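Local coordinates for SxtG (Microseira wollei, PDB 6U1R), which probably transfers an amidino group to a precursor in the saxitoxin biosynthetic pathway, as a member of the glycine amidinotransferase-like family, at residues A[274-279]-A[295-300]; A[32-37]-A[220-225]. One frame throughout, in Å; residues are numbered along the deposited sequence.

Interactions 1 and 2 are neighbours, with centres about 13 Å apart. Interaction 2 is buried throughout. Interaction 1 is partly buried, with I277, L278 and L299 inside and D297 and V300 exposed. Each holds a different small sheet: interaction 1 joins two parallel strands, while interaction 2 fastens the loop 32-37 to the outer strand 219-222 of another sheet. Regular backbone bonds and apolar side chains carry interaction 1. A buried ion pair and a water carry much of interaction 2. The two meet around W34 and W296: W296 CH2 lies 3.9 Å from W34 CH2 and 4.0 Å from C222 SG, and P274 packs on W34.

Interaction 1 (A[274-279]-A[295-300]); sequences PGKILV and SWDILV
W296 lies against G275 where the parallel strands 276-279 and 297-300 begin to pair. They belong to a mixed three-stranded sheet in which 276-279 is central, with 269-273 antiparallel on its other flank. Four backbone hydrogen bonds join the two segments: D297 N to G275 O, I277 N to D297 O, L299 N to I277 O and V279 N to L299 O. L299 N to I277 O is 2.8 Å. The bond from I277 N to D297 O is longer, at 3.2 Å. L278 CA adds a CA-H...O contact to L299 O.

The aromatic contact is a CH-pi interaction. G275 CA sits 3.4 Å from the centroid of the W296 five-membered ring, almost on the ring normal. G275 N lies over the same indole. CG of W296 is anti to its carbonyl carbon (chi1 -80°), which carries the ring across the turn before strand 276-279. W296 NE1 bonds to Y382 O, and F383 stacks on the ring. I277 CB meets the ring edge at CE3, 3.8 Å away.

The apolar contacts include V279 CG2 with I298 CG2 at 3.9 Å. On the face shared by K276 and D297, the two side chains run alongside each other. Their charged ends do not touch: K276 NZ is 4.7 Å from D297 OD2, and the nearer contact is K276 CE to D297 OD2 at 3.5 Å.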
# COMPACT_ATOMS: atom_id res chain seq x y z
N PRO A 274 -17.40 25.20 8.46
CA PRO A 274 -17.02 25.36 9.87
C PRO A 274 -18.24 25.62 10.74
O PRO A 274 -19.03 26.52 10.46
CB PRO A 274 -16.04 26.54 9.84
CG PRO A 274 -15.45 26.47 8.47
CD PRO A 274 -16.60 26.06 7.57
N GLY A 275 -18.42 24.79 11.77
CA GLY A 275 -19.53 24.89 12.69
C GLY A 275 -20.85 24.30 12.21
O GLY A 275 -21.86 24.46 12.92
N LYS A 276 -20.90 23.63 11.05
CA LYS A 276 -22.15 23.14 10.46
C LYS A 276 -21.97 21.70 9.97
O LYS A 276 -21.20 21.45 9.05
CB LYS A 276 -22.57 24.01 9.27
CG LYS A 276 -22.66 25.51 9.56
CD LYS A 276 -23.73 25.83 10.58
CE LYS A 276 -23.69 27.31 10.99
NZ LYS A 276 -24.00 28.18 9.84
N ILE A 277 -22.72 20.76 10.55
CA ILE A 277 -22.61 19.36 10.16
C ILE A 277 -24.00 18.77 10.00
O ILE A 277 -24.86 18.90 10.88
CB ILE A 277 -21.75 18.57 11.17
CG1 ILE A 277 -21.49 17.14 10.69
CG2 ILE A 277 -22.35 18.62 12.59
CD1 ILE A 277 -20.29 16.50 11.40
N LEU A 278 -24.22 18.14 8.84
CA LEU A 278 -25.49 17.53 8.46
C LEU A 278 -25.54 16.08 8.95
O LEU A 278 -24.61 15.30 8.68
CB LEU A 278 -25.61 17.60 6.94
CG LEU A 278 -26.83 17.05 6.20
CD1 LEU A 278 -28.05 17.87 6.52
CD2 LEU A 278 -26.57 17.05 4.70
N VAL A 279 -26.63 15.71 9.63
CA VAL A 279 -26.73 14.41 10.28
C VAL A 279 -28.01 13.70 9.86
O VAL A 279 -29.08 14.31 9.73
CB VAL A 279 -26.66 14.56 11.81
CG1 VAL A 279 -26.85 13.24 12.46
CG2 VAL A 279 -25.34 15.18 12.20
N SER A 295 -19.65 21.95 20.13
CA SER A 295 -19.47 23.34 19.73
C SER A 295 -20.05 23.67 18.36
O SER A 295 -20.13 24.85 18.00
CB SER A 295 -17.98 23.68 19.74
OG SER A 295 -17.31 22.90 18.79
N TRP A 296 -20.47 22.66 17.58
CA TRP A 296 -21.02 22.86 16.26
C TRP A 296 -22.56 22.80 16.27
O TRP A 296 -23.19 22.25 17.18
CB TRP A 296 -20.48 21.79 15.29
CG TRP A 296 -19.11 22.08 14.76
CD1 TRP A 296 -18.11 22.76 15.38
CD2 TRP A 296 -18.62 21.72 13.46
NE1 TRP A 296 -17.00 22.84 14.54
CE2 TRP A 296 -17.29 22.21 13.36
CE3 TRP A 296 -19.17 21.04 12.37
CZ2 TRP A 296 -16.51 22.01 12.22
CZ3 TRP A 296 -18.38 20.85 11.24
CH2 TRP A 296 -17.08 21.34 11.17
N ASP A 297 -23.14 23.39 15.23
CA ASP A 297 -24.57 23.25 14.96
C ASP A 297 -24.83 21.93 14.25
O ASP A 297 -24.29 21.67 13.16
CB ASP A 297 -25.09 24.40 14.10
CG ASP A 297 -25.12 25.74 14.85
OD1 ASP A 297 -25.23 25.72 16.09
OD2 ASP A 297 -25.05 26.80 14.19
N ILE A 298 -25.69 21.10 14.84
CA ILE A 298 -26.10 19.84 14.25
C ILE A 298 -27.33 20.11 13.41
O ILE A 298 -28.39 20.49 13.92
CB ILE A 298 -26.34 18.78 15.34
CG1 ILE A 298 -25.00 18.45 16.01
CG2 ILE A 298 -27.00 17.54 14.75
CD1 ILE A 298 -25.11 17.50 17.16
N LEU A 299 -27.18 19.96 12.10
CA LEU A 299 -28.25 20.17 11.14
C LEU A 299 -28.87 18.82 10.82
O LEU A 299 -28.26 18.00 10.13
CB LEU A 299 -27.71 20.84 9.87
CG LEU A 299 -26.84 22.08 10.08
CD1 LEU A 299 -26.38 22.60 8.73
CD2 LEU A 299 -27.59 23.16 10.83
N VAL A 300 -30.09 18.57 11.33
CA VAL A 300 -30.72 17.26 11.16
C VAL A 300 -31.41 17.23 9.79
O VAL A 300 -32.27 18.06 9.49
CB VAL A 300 -31.72 16.96 12.29
CG1 VAL A 300 -32.35 15.57 12.10
CG2 VAL A 300 -31.05 17.05 13.66

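Interaction 2 (A[32-37]-A[220-225])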
# COMPACT_ATOMS: atom_id res chain seq x y z
N ASN A 32 -10.33 19.46 4.29
CA ASN A 32 -11.69 19.36 4.81
C ASN A 32 -12.63 19.28 3.62
O ASN A 32 -12.20 19.29 2.46
CB ASN A 32 -11.98 20.57 5.71
CG ASN A 32 -11.69 21.85 5.01
OD1 ASN A 32 -12.29 22.14 3.98
ND2 ASN A 32 -10.70 22.61 5.51
N GLU A 33 -13.94 19.24 3.89
CA GLU A 33 -14.93 19.01 2.84
C GLU A 33 -15.44 20.29 2.18
O GLU A 33 -16.27 20.20 1.27
CB GLU A 33 -16.12 18.22 3.40
CG GLU A 33 -15.76 16.92 4.16
CD GLU A 33 -15.21 15.79 3.28
OE1 GLU A 33 -15.41 15.82 2.05
OE2 GLU A 33 -14.54 14.88 3.83
N TRP A 34 -14.98 21.48 2.60
CA TRP A 34 -15.68 22.72 2.25
C TRP A 34 -14.80 23.85 1.72
O TRP A 34 -15.37 24.81 1.19
CB TRP A 34 -16.43 23.26 3.47
CG TRP A 34 -15.53 23.52 4.64
CD1 TRP A 34 -14.69 24.59 4.81
CD2 TRP A 34 -15.36 22.68 5.79
NE1 TRP A 34 -14.01 24.47 5.99
CE2 TRP A 34 -14.41 23.31 6.62
CE3 TRP A 34 -15.93 21.47 6.22
CZ2 TRP A 34 -14.01 22.77 7.84
CZ3 TRP A 34 -15.52 20.93 7.42
CH2 TRP A 34 -14.59 21.59 8.23
N ASP A 35 -13.48 23.82 1.90
CA ASP A 35 -12.68 24.93 1.39
C ASP A 35 -12.86 25.04 -0.13
O ASP A 35 -13.20 24.07 -0.82
CB ASP A 35 -11.19 24.74 1.74
CG ASP A 35 -10.83 25.12 3.17
OD1 ASP A 35 -11.57 25.87 3.85
OD2 ASP A 35 -9.75 24.68 3.62
N ALA A 36 -12.65 26.25 -0.64
CA ALA A 36 -12.96 26.58 -2.03
C ALA A 36 -12.35 25.58 -3.01
O ALA A 36 -11.13 25.43 -3.10
CB ALA A 36 -12.46 28.00 -2.34
N LEU A 37 -13.21 24.90 -3.78
CA LEU A 37 -12.81 23.75 -4.59
C LEU A 37 -12.14 24.22 -5.88
O LEU A 37 -12.75 24.97 -6.65
CB LEU A 37 -14.02 22.88 -4.89
CG LEU A 37 -13.78 21.55 -5.63
CD1 LEU A 37 -12.80 20.68 -4.88
CD2 LEU A 37 -15.10 20.83 -5.85
N VAL A 220 -14.96 11.31 6.97
CA VAL A 220 -15.12 12.68 6.50
C VAL A 220 -14.17 13.58 7.27
O VAL A 220 -13.81 13.29 8.42
CB VAL A 220 -16.58 13.19 6.62
CG1 VAL A 220 -17.42 12.59 5.53
CG2 VAL A 220 -17.16 12.86 8.00
N ARG A 221 -13.73 14.67 6.63
CA ARG A 221 -12.56 15.44 7.07
C ARG A 221 -12.92 16.84 7.56
O ARG A 221 -13.53 17.62 6.81
CB ARG A 221 -11.56 15.55 5.91
CG ARG A 221 -10.93 14.18 5.51
CD ARG A 221 -10.26 14.19 4.14
NE ARG A 221 -11.23 14.67 3.17
CZ ARG A 221 -11.04 15.67 2.32
NH1 ARG A 221 -9.86 16.28 2.20
NH2 ARG A 221 -12.07 16.06 1.58
N CYS A 222 -12.47 17.18 8.78
CA CYS A 222 -12.67 18.50 9.39
C CYS A 222 -11.34 19.07 9.91
O CYS A 222 -11.19 19.37 11.09
CB CYS A 222 -13.65 18.47 10.55
SG CYS A 222 -15.31 17.96 10.07
N GLY A 223 -10.38 19.24 9.01
CA GLY A 223 -9.06 19.70 9.43
C GLY A 223 -8.37 18.66 10.29
O GLY A 223 -8.27 17.48 9.92
N ARG A 224 -7.90 19.08 11.47
CA ARG A 224 -7.19 18.18 12.37
C ARG A 224 -8.07 17.07 12.94
O ARG A 224 -7.53 16.10 13.48
CB ARG A 224 -6.56 18.96 13.53
CG ARG A 224 -5.38 19.83 13.14
CD ARG A 224 -4.56 20.26 14.34
NE ARG A 224 -3.45 21.12 13.94
CZ ARG A 224 -2.23 20.70 13.60
NH1 ARG A 224 -1.93 19.40 13.61
NH2 ARG A 224 -1.30 21.59 13.25
N ASP A 225 -9.39 17.19 12.83
CA ASP A 225 -10.32 16.19 13.35
C ASP A 225 -11.02 15.52 12.18
O ASP A 225 -11.58 16.21 11.31
CB ASP A 225 -11.31 16.83 14.31
CG ASP A 225 -10.63 17.41 15.52
OD1 ASP A 225 -10.25 16.62 16.40
OD2 ASP A 225 -10.43 18.65 15.55
O HOH W 1 -13.80 13.00 2.24
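N32 and C222 form a single backbone bridge, with CA atoms 4.8 Å apart, and R221 O accepts a weak hydrogen bond from E33 N and a CA-H...O contact from N32 CA.

The side chain of E33 bends at chi2 (-70°) and brings its carboxylate to R221. E33 OE2 takes the backbone R221 N on its anti lone pair, at 2.9 Å. The same oxygen, E33 OE2, is in a salt bridge with R221 NE at 3.4 Å, a weak hydrogen bond. R221 NH2 makes another weak bond to E33 OE1. The carboxylate and guanidinium planes are 89° apart, so the pair is not a coplanar fork. Water 1 donates to E33 OE2 at 2.6 Å and accepts from R221 NE. The ion pair has further partners. R221 NH2 makes a salt bridge with D372, and H367 NE2 bonds to E33 OE1. These partners probably help hold both groups in place. N32 N lies over one face of the guanidinium. It is buried by the contact and has no hydrogen-bond partner.

W34 comes to C222 with the rim of its six-membered ring. C222 SG is in the ring plane, 4.0 Å from W34 CZ3, a sulfur-aromatic contact at the edge. W34 CH2 touches C222 CA at 3.8 Å.

N32 OD1 accepts from W34 N and from D35 N (2.9 Å), and N32 ND2 donates to D35 OD2. CG of N32 stands between the backbone N and the carbonyl carbon (chi1 53°), which folds the amide back over its own loop.

The loop thus shows an Asx turn within an Asx motif, set against strand 219-222, an edge strand of its sheet, which forms a beta hairpin with 225-229. The hairpin closes through a type II' turn from C222 to D225, with G223 at its second position.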